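Local coordinates for protein Kiaa0380 (PDB 1HTJ) that probably links heterotrimeric G-protein signalling to Rho GTPases as a guanine nucleotide exchange factor, here represented by its RGS-like domain, at residues C65-V68 with Y69-A72; D83-N86 with I87-K91; V97-E101 with M102-E106; R118-L121 with C122-Q125; A127-P130 with E131-Q135. The protein carries 3 engineered substitutions. All blocks are in the same frame, centred on the assembly; numbering follows the deposited sequence.

Interaction 1 of 5, residues C65-V68 with Y69-A72; sequences CAEV and YQQA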
loop_
_atom_site.group_PDB
_atom_site.type_symbol
_atom_site.label_atom_id
_atom_site.label_comp_id
_atom_site.label_asym_id
_atom_site.label_seq_id
_atom_site.Cartn_x
_atom_site.Cartn_y
_atom_site.Cartn_z
ATOM N N CYS A 65 -1.846 4.984 -0.670
ATOM C CA CYS A 65 -3.042 5.797 -0.819
ATOM C C CYS A 65 -2.646 7.244 -1.098
ATOM O O CYS A 65 -3.247 7.894 -1.945
ATOM C CB CYS A 65 -3.924 5.687 0.428
ATOM S SG CYS A 65 -4.900 4.139 0.512
ATOM N N ALA A 66 -1.621 7.727 -0.398
ATOM C CA ALA A 66 -1.125 9.092 -0.594
ATOM C C ALA A 66 -0.606 9.199 -2.019
ATOM O O ALA A 66 -0.735 10.234 -2.666
ATOM C CB ALA A 66 -0.007 9.406 0.391
ATOM N N GLU A 67 -0.022 8.110 -2.501
ATOM C CA GLU A 67 0.501 8.045 -3.855
ATOM C C GLU A 67 -0.666 8.204 -4.841
ATOM O O GLU A 67 -0.577 8.981 -5.794
ATOM C CB GLU A 67 1.208 6.707 -4.060
ATOM C CG GLU A 67 2.129 6.644 -5.261
ATOM C CD GLU A 67 3.259 7.664 -5.208
ATOM O OE1 GLU A 67 3.567 8.190 -4.109
ATOM O OE2 GLU A 67 3.848 7.924 -6.282
ATOM N N VAL A 68 -1.764 7.489 -4.610
ATOM C CA VAL A 68 -2.927 7.607 -5.490
ATOM C C VAL A 68 -3.507 9.017 -5.423
ATOM O O VAL A 68 -3.902 9.584 -6.445
ATOM C CB VAL A 68 -4.058 6.641 -5.096
ATOM C CG1 VAL A 68 -5.277 6.890 -5.973
ATOM C CG2 VAL A 68 -3.580 5.196 -5.225
ATOM N N TYR A 69 -3.565 9.569 -4.211
ATOM C CA TYR A 69 -4.107 10.906 -3.996
ATOM C C TYR A 69 -3.431 11.960 -4.875
ATOM O O TYR A 69 -4.096 12.767 -5.517
ATOM C CB TYR A 69 -3.942 11.316 -2.535
ATOM C CG TYR A 69 -4.452 12.712 -2.235
ATOM C CD1 TYR A 69 -5.785 12.928 -1.888
ATOM C CD2 TYR A 69 -3.599 13.820 -2.306
ATOM C CE1 TYR A 69 -6.258 14.206 -1.614
ATOM C CE2 TYR A 69 -4.064 15.103 -2.036
ATOM C CZ TYR A 69 -5.395 15.286 -1.689
ATOM O OH TYR A 69 -5.862 16.543 -1.411
ATOM N N GLN A 70 -2.105 11.942 -4.884
ATOM C CA GLN A 70 -1.317 12.893 -5.650
ATOM C C GLN A 70 -1.390 12.677 -7.150
ATOM O O GLN A 70 -0.530 13.155 -7.880
ATOM C CB GLN A 70 0.141 12.818 -5.215
ATOM C CG GLN A 70 0.352 13.144 -3.759
ATOM C CD GLN A 70 1.777 12.913 -3.335
ATOM O OE1 GLN A 70 2.326 11.830 -3.534
ATOM N NE2 GLN A 70 2.390 13.928 -2.745
ATOM N N GLN A 71 -2.414 11.971 -7.613
ATOM C CA GLN A 71 -2.559 11.693 -9.037
ATOM C C GLN A 71 -4.031 11.544 -9.395
ATOM O O GLN A 71 -4.374 11.076 -10.484
ATOM C CB GLN A 71 -1.807 10.403 -9.379
ATOM C CG GLN A 71 -0.304 10.469 -9.115
ATOM C CD GLN A 71 0.329 9.102 -8.864
ATOM O OE1 GLN A 71 0.065 8.134 -9.588
ATOM N NE2 GLN A 71 1.181 9.021 -7.837
ATOM N N ALA A 72 -4.899 11.948 -8.474
ATOM C CA ALA A 72 -6.339 11.841 -8.684
ATOM C C ALA A 72 -6.951 13.151 -9.174
ATOM O O ALA A 72 -6.358 14.223 -9.008
ATOM C CB ALA A 72 -7.015 11.405 -7.383
#
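Glu67 and Gln71, four residues apart, meet through their polar ends. Gln71 NE2 lies 3.3 Å from Glu67 OE2 in a weak, bent hydrogen bond. The carboxylate and amide planes are turned 78° against each other. Glu67 gets there with CG anti to its backbone N (chi1 -163°) and a bend at the next bond. Gln71 CG sits beside its own backbone N (chi1 -62°), which turns the extended chain back along the last turn.

Next to Glu67, the stem of Gln70 lies along the Ala66 carbonyl, with Gln70 CG 3.3 Å from Ala66 O. That same oxygen takes the Gln70 backbone NH at 3.1 Å from Gln70 N. One residue earlier, Tyr69 N bonds to Cys65 O at 2.8 Å. Tyr69 CB also packs against Ala66 O, 3.4 Å away. After this the helical pattern gives out: Gln71 N makes a weak, bent bond to Val68 O (3.0 Å). Gln70 is the first residue to leave helical geometry, so the contact marks the C-terminal end of helix 58-69.

Partners outside the turn hold the ends of Glu67, Gln70 and Tyr69. Glu67 OE2 also forms a salt bridge with Lys38, and Glu67 OE1 accepts from Gln125. Gln70 NE2 reaches the Arg118 carbonyl, and Tyr69 OH bonds to Ala117 N. With Lys38 and two amides gathered round it, the Glu67 carboxylate is probably held as an anion, and the weak Gln71 bond is a minor part of its grip.

Interaction 2 of 5, residues D83-N86 with I87-K91; sequences DIWN and IFLEK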
loop_
_atom_site.group_PDB
_atom_site.type_symbol
_atom_site.label_atom_id
_atom_site.label_comp_id
_atom_site.label_asym_id
_atom_site.label_seq_id
_atom_site.Cartn_x
_atom_site.Cartn_y
_atom_site.Cartn_z
ATOM N N ASP A 83 -10.867 9.957 3.302
ATOM C CA ASP A 83 -10.734 8.569 3.735
ATOM C C ASP A 83 -9.347 8.340 4.295
ATOM O O ASP A 83 -9.185 7.684 5.326
ATOM C CB ASP A 83 -11.037 7.597 2.594
ATOM C CG ASP A 83 -12.503 7.607 2.207
ATOM O OD1 ASP A 83 -13.350 7.639 3.129
ATOM O OD2 ASP A 83 -12.809 7.583 0.992
ATOM N N ILE A 84 -8.349 8.918 3.634
ATOM C CA ILE A 84 -6.973 8.802 4.096
ATOM C C ILE A 84 -6.847 9.306 5.534
ATOM O O ILE A 84 -6.168 8.698 6.365
ATOM C CB ILE A 84 -6.014 9.611 3.210
ATOM C CG1 ILE A 84 -5.701 8.828 1.933
ATOM C CG2 ILE A 84 -4.725 9.910 3.978
ATOM C CD1 ILE A 84 -4.876 9.611 0.907
ATOM N N TRP A 85 -7.512 10.415 5.831
ATOM C CA TRP A 85 -7.452 11.001 7.166
ATOM C C TRP A 85 -8.062 10.114 8.240
ATOM O O TRP A 85 -7.461 9.908 9.295
ATOM C CB TRP A 85 -8.149 12.366 7.175
ATOM C CG TRP A 85 -8.379 12.889 8.552
ATOM C CD1 TRP A 85 -9.539 12.829 9.278
ATOM C CD2 TRP A 85 -7.403 13.506 9.400
ATOM N NE1 TRP A 85 -9.342 13.371 10.529
ATOM C CE2 TRP A 85 -8.039 13.792 10.628
ATOM C CE3 TRP A 85 -6.047 13.839 9.239
ATOM C CZ2 TRP A 85 -7.364 14.401 11.692
ATOM C CZ3 TRP A 85 -5.372 14.441 10.293
ATOM C CH2 TRP A 85 -6.029 14.717 11.506
ATOM N N ASN A 86 -9.258 9.600 7.966
ATOM C CA ASN A 86 -9.989 8.737 8.905
ATOM C C ASN A 86 -9.349 7.366 9.100
ATOM O O ASN A 86 -9.405 6.796 10.189
ATOM C CB ASN A 86 -11.444 8.554 8.435
ATOM C CG ASN A 86 -12.273 9.820 8.605
ATOM O OD1 ASN A 86 -12.335 10.379 9.694
ATOM N ND2 ASN A 86 -12.908 10.274 7.532
ATOM N N ILE A 87 -8.740 6.836 8.045
ATOM C CA ILE A 87 -8.118 5.526 8.131
ATOM C C ILE A 87 -6.718 5.519 8.725
ATOM O O ILE A 87 -6.374 4.641 9.537
ATOM C CB ILE A 87 -8.051 4.866 6.747
ATOM C CG1 ILE A 87 -9.463 4.531 6.273
ATOM C CG2 ILE A 87 -7.180 3.611 6.800
ATOM C CD1 ILE A 87 -9.517 3.940 4.905
ATOM N N PHE A 88 -5.918 6.508 8.342
ATOM C CA PHE A 88 -4.528 6.551 8.775
ATOM C C PHE A 88 -4.058 7.642 9.718
ATOM O O PHE A 88 -3.158 7.408 10.514
ATOM C CB PHE A 88 -3.606 6.626 7.547
ATOM C CG PHE A 88 -3.889 5.585 6.499
ATOM C CD1 PHE A 88 -4.639 5.900 5.380
ATOM C CD2 PHE A 88 -3.378 4.292 6.627
ATOM C CE1 PHE A 88 -4.878 4.951 4.400
ATOM C CE2 PHE A 88 -3.614 3.333 5.653
ATOM C CZ PHE A 88 -4.365 3.660 4.534
ATOM N N LEU A 89 -4.655 8.823 9.652
ATOM C CA LEU A 89 -4.124 9.916 10.440
ATOM C C LEU A 89 -4.854 10.509 11.613
ATOM O O LEU A 89 -4.233 11.178 12.440
ATOM C CB LEU A 89 -3.741 11.052 9.491
ATOM C CG LEU A 89 -2.897 10.634 8.286
ATOM C CD1 LEU A 89 -2.771 11.801 7.323
ATOM C CD2 LEU A 89 -1.529 10.148 8.760
ATOM N N GLU A 90 -6.154 10.293 11.714
ATOM C CA GLU A 90 -6.861 10.889 12.826
ATOM C C GLU A 90 -6.587 10.150 14.138
ATOM O O GLU A 90 -6.154 8.996 14.139
ATOM C CB GLU A 90 -8.357 10.975 12.512
ATOM C CG GLU A 90 -9.138 9.710 12.702
ATOM C CD GLU A 90 -9.803 9.670 14.054
ATOM O OE1 GLU A 90 -10.464 10.669 14.399
ATOM O OE2 GLU A 90 -9.673 8.650 14.765
ATOM N N LYS A 91 -6.816 10.855 15.243
ATOM C CA LYS A 91 -6.600 10.345 16.596
ATOM C C LYS A 91 -6.756 8.841 16.804
ATOM O O LYS A 91 -5.879 8.191 17.372
ATOM C CB LYS A 91 -7.542 11.064 17.585
ATOM C CG LYS A 91 -6.853 12.137 18.420
ATOM C CD LYS A 91 -5.717 11.533 19.261
ATOM C CE LYS A 91 -4.801 12.612 19.848
ATOM N NZ LYS A 91 -5.548 13.690 20.563
#
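The Trp85 indole forms a flat wall, and the backbone-proximal parts of Leu89 and Glu90 bulge against it. Glu90 CB presses on one ring face, 3.1 Å above the plane and shifted toward the rim, with Trp85 NE1 its nearest atom at 3.3 Å. Leu89 CB lies on the same side, just beyond the rim of the six-membered ring, 3.6 Å from Trp85 CE3. The indole swings forward over the following turn because its CG is anti to the backbone N (chi1 168°). The Glu90 carboxylate stands at a right angle to the ring plane. It leads away from the indole, and OE2 takes the Asn92 NH.

Both stems stand on a wider, pi-type turn near the end of helix 76-89, within the all-helical RGS-like domain. Trp85 O holds two backbone NH groups here. Glu90 N lies 2.8 Å from it, a step of five residues. Leu89 N lies 3.0 Å from it but comes from above the carbonyl plane.

On the buried side the fit is made by Ile84, Phe88 and Leu89. Ile84 CG2 touches two neighbours, 4.2 Å from Phe88 CD1 and 4.3 Å from Leu89 CD1. The Phe88 ring turns its edge to the helix, bringing Phe88 CD1 to 3.3 Å from Ile84 O. Its neighbour Ile87 puts CG2 over the centre of one face of that ring. Ile84 also packs on Cys65 and Tyr69 of helix 58-69, while Trp85 leans on Asp108 and Leu111 of helix 101-112.

Interaction 3 of 5, residues V97-E101 with M102-E106; sequences VKIPE and MLQAE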
loop_
_atom_site.group_PDB
_atom_site.type_symbol
_atom_site.label_atom_id
_atom_site.label_comp_id
_atom_site.label_asym_id
_atom_site.label_seq_id
_atom_site.Cartn_x
_atom_site.Cartn_y
_atom_site.Cartn_z
ATOM N N VAL A 97 -0.834 5.970 11.341
ATOM C CA VAL A 97 0.537 6.236 10.976
ATOM C C VAL A 97 0.860 7.485 11.786
ATOM O O VAL A 97 0.193 8.510 11.664
ATOM C CB VAL A 97 0.689 6.532 9.475
ATOM C CG1 VAL A 97 2.086 7.043 9.195
ATOM C CG2 VAL A 97 0.421 5.275 8.667
ATOM N N LYS A 98 1.861 7.392 12.643
ATOM C CA LYS A 98 2.206 8.540 13.450
ATOM C C LYS A 98 3.124 9.489 12.674
ATOM O O LYS A 98 4.070 9.054 12.014
ATOM C CB LYS A 98 2.870 8.082 14.752
ATOM C CG LYS A 98 3.018 9.211 15.752
ATOM C CD LYS A 98 4.101 8.937 16.787
ATOM C CE LYS A 98 4.624 10.260 17.352
ATOM N NZ LYS A 98 5.247 11.129 16.289
ATOM N N ILE A 99 2.825 10.784 12.741
ATOM C CA ILE A 99 3.625 11.799 12.053
ATOM C C ILE A 99 3.774 13.019 12.964
ATOM O O ILE A 99 3.004 13.187 13.911
ATOM C CB ILE A 99 2.965 12.230 10.707
ATOM C CG1 ILE A 99 1.626 12.942 10.966
ATOM C CG2 ILE A 99 2.759 11.004 9.824
ATOM C CD1 ILE A 99 0.900 13.425 9.700
ATOM N N PRO A 100 4.774 13.879 12.701
ATOM C CA PRO A 100 4.991 15.076 13.521
ATOM C C PRO A 100 3.717 15.890 13.739
ATOM O O PRO A 100 2.948 16.130 12.799
ATOM C CB PRO A 100 6.038 15.852 12.722
ATOM C CG PRO A 100 6.841 14.766 12.113
ATOM C CD PRO A 100 5.788 13.793 11.635
ATOM N N GLU A 101 3.515 16.313 14.982
ATOM C CA GLU A 101 2.359 17.115 15.383
ATOM C C GLU A 101 2.151 18.343 14.495
ATOM O O GLU A 101 1.021 18.765 14.258
ATOM C CB GLU A 101 2.529 17.568 16.835
ATOM C CG GLU A 101 2.563 16.423 17.845
ATOM C CD GLU A 101 1.184 15.827 18.122
ATOM O OE1 GLU A 101 0.331 16.549 18.696
ATOM O OE2 GLU A 101 0.955 14.642 17.766
HETATM N N MSE A 102 3.249 18.918 14.017
HETATM C CA MSE A 102 3.194 20.095 13.156
HETATM C C MSE A 102 2.585 19.706 11.803
HETATM O O MSE A 102 1.750 20.428 11.253
HETATM C CB MSE A 102 4.609 20.648 12.955
HETATM C CG MSE A 102 4.709 22.159 12.774
HETATM SE SE MSE A 102 4.327 23.203 14.382
HETATM C CE MSE A 102 5.711 22.484 15.524
ATOM N N LEU A 103 3.007 18.556 11.280
ATOM C CA LEU A 103 2.518 18.056 9.996
ATOM C C LEU A 103 1.071 17.590 10.101
ATOM O O LEU A 103 0.252 17.888 9.234
ATOM C CB LEU A 103 3.407 16.903 9.506
ATOM C CG LEU A 103 3.107 16.321 8.119
ATOM C CD1 LEU A 103 3.080 17.432 7.073
ATOM C CD2 LEU A 103 4.155 15.280 7.769
ATOM N N GLN A 104 0.775 16.853 11.168
ATOM C CA GLN A 104 -0.565 16.336 11.430
ATOM C C GLN A 104 -1.612 17.442 11.380
ATOM O O GLN A 104 -2.728 17.239 10.896
ATOM C CB GLN A 104 -0.610 15.679 12.809
ATOM C CG GLN A 104 -1.991 15.214 13.222
ATOM C CD GLN A 104 -2.145 13.717 13.099
ATOM O OE1 GLN A 104 -1.489 13.086 12.266
ATOM N NE2 GLN A 104 -3.016 13.133 13.923
ATOM N N ALA A 105 -1.246 18.611 11.894
ATOM C CA ALA A 105 -2.143 19.761 11.922
ATOM C C ALA A 105 -2.424 20.319 10.532
ATOM O O ALA A 105 -3.569 20.610 10.201
ATOM C CB ALA A 105 -1.559 20.854 12.813
ATOM N N GLU A 106 -1.376 20.480 9.731
ATOM C CA GLU A 106 -1.513 20.996 8.372
ATOM C C GLU A 106 -2.382 20.053 7.545
ATOM O O GLU A 106 -3.310 20.482 6.856
ATOM C CB GLU A 106 -0.136 21.109 7.713
ATOM C CG GLU A 106 0.441 22.514 7.616
ATOM C CD GLU A 106 -0.049 23.276 6.399
ATOM O OE1 GLU A 106 -1.235 23.652 6.369
ATOM O OE2 GLU A 106 0.754 23.497 5.470
HETATM O O HOH W 1 -0.960 10.508 13.158
#
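Pro100 O is the acceptor that starts the helix, and Gln104 and Leu103 both turn their backbone NH groups to it. Gln104 N gives a nearly straight bond of 2.8 Å to Pro100 O (N-H...O angle 171°). Leu103 N, 2.9 Å from the same oxygen, adds only a weak, strongly bent one. Pro100 is thus the N-cap residue of helix 101-112. Ala105 N continues the pattern with a 3.3 Å bond to Glu101 O.

The Gln104 amide is served at both ends. A water lies 2.8 Å from Gln104 OE1 and 2.7 Å from Val97 O. It has more acceptors within reach than protons to give, so it may not give a proton to both at once. Gln104 NE2 makes a weak hydrogen bond to Leu89 O. CG of Gln104 lies anti to its backbone N (chi1 175°), and the bend at chi2 folds the amide back toward the loop. There Gln104 OE1 rests against Ile99 CG1 at 3.4 Å, the two side chains crossing at about a right angle. Ile99 CD1 also packs on Leu103 CG, 4.0 Å away.

Outside the turn, helix 118-144 receives Ile99 at Ala127 and Leu103 at Val120 and Glu123. Earlier in the loop, Val97 lies on Ser58 and Phe62 of helix 58-69 and joins its backbone to Phe88 of helix 76-89.

Interaction 4 of 5, residues R118-L121 with C122-Q125; sequences RGVL and CEAQ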
loop_
_atom_site.group_PDB
_atom_site.type_symbol
_atom_site.label_atom_id
_atom_site.label_comp_id
_atom_site.label_asym_id
_atom_site.label_seq_id
_atom_site.Cartn_x
_atom_site.Cartn_y
_atom_site.Cartn_z
ATOM N N ARG A 118 -1.514 17.500 -1.406
ATOM C CA ARG A 118 -0.471 16.745 -2.089
ATOM C C ARG A 118 0.900 17.018 -1.483
ATOM O O ARG A 118 1.710 16.105 -1.323
ATOM C CB ARG A 118 -0.458 17.085 -3.576
ATOM C CG ARG A 118 -1.767 16.777 -4.264
ATOM C CD ARG A 118 -1.647 16.821 -5.770
ATOM N NE ARG A 118 -2.887 16.363 -6.396
ATOM C CZ ARG A 118 -3.029 16.095 -7.697
ATOM N NH1 ARG A 118 -1.999 16.237 -8.529
ATOM N NH2 ARG A 118 -4.209 15.686 -8.166
ATOM N N GLY A 119 1.148 18.272 -1.129
ATOM C CA GLY A 119 2.425 18.634 -0.553
ATOM C C GLY A 119 2.664 18.006 0.800
ATOM O O GLY A 119 3.667 17.318 1.010
ATOM N N VAL A 120 1.744 18.250 1.728
ATOM C CA VAL A 120 1.856 17.707 3.066
ATOM C C VAL A 120 1.797 16.174 3.040
ATOM O O VAL A 120 2.526 15.516 3.778
ATOM C CB VAL A 120 0.748 18.269 3.986
ATOM C CG1 VAL A 120 0.956 19.750 4.196
ATOM C CG2 VAL A 120 -0.610 18.035 3.374
ATOM N N LEU A 121 0.947 15.602 2.191
ATOM C CA LEU A 121 0.868 14.148 2.123
ATOM C C LEU A 121 2.210 13.589 1.678
ATOM O O LEU A 121 2.638 12.535 2.155
ATOM C CB LEU A 121 -0.262 13.694 1.190
ATOM C CG LEU A 121 -1.631 13.766 1.890
ATOM C CD1 LEU A 121 -2.736 13.273 0.990
ATOM C CD2 LEU A 121 -1.583 12.941 3.156
ATOM N N CYS A 122 2.882 14.311 0.782
ATOM C CA CYS A 122 4.199 13.908 0.301
ATOM C C CYS A 122 5.135 13.963 1.510
ATOM O O CYS A 122 5.988 13.096 1.702
ATOM C CB CYS A 122 4.673 14.876 -0.781
ATOM S SG CYS A 122 5.918 14.205 -1.902
ATOM N N GLU A 123 4.964 14.991 2.334
ATOM C CA GLU A 123 5.781 15.120 3.532
ATOM C C GLU A 123 5.481 13.941 4.458
ATOM O O GLU A 123 6.375 13.423 5.119
ATOM C CB GLU A 123 5.468 16.429 4.269
ATOM C CG GLU A 123 6.130 17.678 3.693
ATOM C CD GLU A 123 5.718 18.949 4.430
ATOM O OE1 GLU A 123 5.921 19.016 5.665
ATOM O OE2 GLU A 123 5.190 19.879 3.771
ATOM N N ALA A 124 4.211 13.532 4.502
ATOM C CA ALA A 124 3.786 12.425 5.353
ATOM C C ALA A 124 4.391 11.124 4.847
ATOM O O ALA A 124 4.876 10.315 5.627
ATOM C CB ALA A 124 2.257 12.329 5.387
ATOM N N GLN A 125 4.366 10.929 3.539
ATOM C CA GLN A 125 4.940 9.725 2.975
ATOM C C GLN A 125 6.369 9.551 3.484
ATOM O O GLN A 125 6.760 8.444 3.887
ATOM C CB GLN A 125 4.932 9.786 1.445
ATOM C CG GLN A 125 3.567 9.572 0.837
ATOM C CD GLN A 125 3.605 9.508 -0.675
ATOM O OE1 GLN A 125 3.998 10.465 -1.333
ATOM N NE2 GLN A 125 3.194 8.382 -1.236
#
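The Glu123 carboxylate runs back alongside the preceding turn and meets Val120. Its OE2 stands 4.0 Å from Val120 CA, a loose approach to carbon. The side chain is extended beyond CG, and CG sits beside the backbone N (chi1 -80°), which directs it backward along the helix. Peptide carbonyls are also flat groups of this contact. Arg118 O accepts from Cys122 N, and Gly119 O accepts from Glu123 N, each at 3.0 Å.

Stems of side chains crowd round these oxygens and the next two along the chain. Cys122 CB lies 3.2 Å from Gly119 O, and Glu123 CB lies 3.1 Å from Val120 O. Ala124 CB touches Leu121 O at 3.3 Å. Ala124 N bonds to Val120 O and Gln125 N to Leu121 O, each at 2.7 Å. The four successive bonds from residue i+4 to i are those of a regular alpha helix, the first turns of helix 118-144. Gln125 CG also lies along Leu121 O, and from there the extended chain carries the amide off to the side. Its NE2 bonds to Tyr63 O, which lies on helix 58-69.

Two neighbours flank these turns. Helix 101-112 meets Val120 with Glu106 and Ile107, and Ala124 with Ile107 as well. Helix 58-69 offers Tyr69 to Arg118 and Leu121, Phe62 to Ala124, and Ala66 to Gln125. The start of helix 118-144 is therefore in contact with both of these helices.

Interaction 5 of 5, residues A127-P130 with E131-Q135; sequences AAMP and EIQEQ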
loop_
_atom_site.group_PDB
_atom_site.type_symbol
_atom_site.label_atom_id
_atom_site.label_comp_id
_atom_site.label_asym_id
_atom_site.label_seq_id
_atom_site.Cartn_x
_atom_site.Cartn_y
_atom_site.Cartn_z
ATOM N N ALA A 127 7.660 10.411 6.203
ATOM C CA ALA A 127 7.654 9.951 7.588
ATOM C C ALA A 127 7.441 8.443 7.714
ATOM O O ALA A 127 7.924 7.818 8.656
ATOM C CB ALA A 127 6.576 10.689 8.371
ATOM N N ALA A 128 6.719 7.859 6.766
ATOM C CA ALA A 128 6.434 6.433 6.798
ATOM C C ALA A 128 7.539 5.583 6.176
ATOM O O ALA A 128 7.612 4.378 6.430
ATOM C CB ALA A 128 5.121 6.159 6.076
HETATM N N MSE A 129 8.386 6.213 5.364
HETATM C CA MSE A 129 9.453 5.512 4.660
HETATM C C MSE A 129 10.351 4.623 5.486
HETATM O O MSE A 129 10.615 3.484 5.113
HETATM C CB MSE A 129 10.312 6.500 3.881
HETATM C CG MSE A 129 9.801 6.751 2.486
HETATM SE SE MSE A 129 9.516 5.073 1.544
HETATM C CE MSE A 129 11.163 4.187 2.018
ATOM N N PRO A 130 10.848 5.134 6.613
ATOM C CA PRO A 130 11.726 4.343 7.475
ATOM C C PRO A 130 11.155 2.960 7.829
ATOM O O PRO A 130 11.872 1.955 7.755
ATOM C CB PRO A 130 11.888 5.237 8.703
ATOM C CG PRO A 130 11.821 6.599 8.116
ATOM C CD PRO A 130 10.662 6.487 7.160
ATOM N N GLU A 131 9.875 2.909 8.211
ATOM C CA GLU A 131 9.265 1.628 8.578
ATOM C C GLU A 131 9.020 0.774 7.349
ATOM O O GLU A 131 9.139 -0.448 7.391
ATOM C CB GLU A 131 7.959 1.831 9.352
ATOM C CG GLU A 131 7.292 0.516 9.789
ATOM C CD GLU A 131 6.283 0.694 10.937
ATOM O OE1 GLU A 131 5.778 1.822 11.134
ATOM O OE2 GLU A 131 5.987 -0.298 11.642
ATOM N N ILE A 132 8.680 1.415 6.247
ATOM C CA ILE A 132 8.466 0.671 5.028
ATOM C C ILE A 132 9.792 -0.004 4.635
ATOM O O ILE A 132 9.817 -1.182 4.280
ATOM C CB ILE A 132 7.984 1.594 3.902
ATOM C CG1 ILE A 132 6.611 2.165 4.271
ATOM C CG2 ILE A 132 7.940 0.837 2.594
ATOM C CD1 ILE A 132 5.978 3.049 3.203
ATOM N N GLN A 133 10.891 0.745 4.725
ATOM C CA GLN A 133 12.208 0.225 4.380
ATOM C C GLN A 133 12.547 -0.979 5.232
ATOM O O GLN A 133 13.033 -1.988 4.734
ATOM C CB GLN A 133 13.283 1.295 4.576
ATOM C CG GLN A 133 13.399 2.281 3.423
ATOM C CD GLN A 133 13.571 1.584 2.084
ATOM O OE1 GLN A 133 14.384 0.659 1.950
ATOM N NE2 GLN A 133 12.809 2.025 1.080
ATOM N N GLU A 134 12.293 -0.856 6.525
ATOM C CA GLU A 134 12.560 -1.937 7.451
ATOM C C GLU A 134 11.757 -3.180 7.030
ATOM O O GLU A 134 12.292 -4.290 6.999
ATOM C CB GLU A 134 12.161 -1.496 8.848
ATOM C CG GLU A 134 12.719 -2.350 9.945
ATOM C CD GLU A 134 11.881 -2.255 11.195
ATOM O OE1 GLU A 134 11.595 -1.108 11.636
ATOM O OE2 GLU A 134 11.507 -3.330 11.730
ATOM N N GLN A 135 10.479 -2.990 6.699
ATOM C CA GLN A 135 9.639 -4.093 6.252
ATOM C C GLN A 135 10.200 -4.664 4.948
ATOM O O GLN A 135 10.158 -5.874 4.721
ATOM C CB GLN A 135 8.196 -3.620 6.043
ATOM C CG GLN A 135 7.510 -3.115 7.333
ATOM C CD GLN A 135 6.058 -2.732 7.116
ATOM O OE1 GLN A 135 5.635 -2.503 5.982
ATOM N NE2 GLN A 135 5.292 -2.642 8.200
HETATM O O HOH W 2 8.495 5.089 9.823
#
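Ala128 and Ile132 form the close-packed side of a proline kink in helix 118-144. Ile132 CG1 lies 3.2 Å from Ala128 O, and its outer methyl, Ile132 CD1, reaches Ala128 CB at 4.3 Å. CG1 sits beside the backbone N of Ile132 (chi1 -65°), which directs this branch back along the helix. The same face turns inward: Pro59 of helix 58-69 packs on Ala128 and Ile132, and Leu34 of helix 34-39 on Met129 and Ile132. Met129, a selenomethionine in this model, bends round so that its SE lies 4.4 Å from Ile132 CD1.

The backbone of the following turns is regular. Gln133 N bonds to Met129 O at 2.8 Å with an angle of 164°, and Glu134 N bonds to Pro130 O.

The opposite character belongs to Pro130 and Glu134, which are exposed. Pro130 has no NH, so its nitrogen cannot bond to the turn before and the helix bends there. Glu134 touches the earlier turn chiefly through CB, near Pro130 O. The opened turn takes in a water. Ala128 O, already bonded to Ile132 N, gets only a weak, bent bond from Glu131 N. The same NH also bonds to the water, which accepts from Glu131 N at 3.0 Å and donates to Ala127 O at the same distance.

In the fold
All five contacts are local, on helices or at helix ends of one helical domain, and no ligand is present among them. Interactions 1 and 4 are joined directly, with centres 10 Å apart: Gln70 NE2 lies 2.7 Å from Arg118 O and Glu67 OE1 2.9 Å from Gln125 NE2. Interactions 2 and 3 meet through Phe88 O and Val97 N, 2.9 Å apart. Interaction 3 then packs on interaction 4, where Leu103 CD1 comes 3.5 Å from Glu123 OE1. Ile84 CD1 of interaction 2 also touches interaction 4, 4.2 Å from Leu121 CD1. Interaction 5 continues the helix of interaction 4, and Ala127 meets Ile99 of interaction 3.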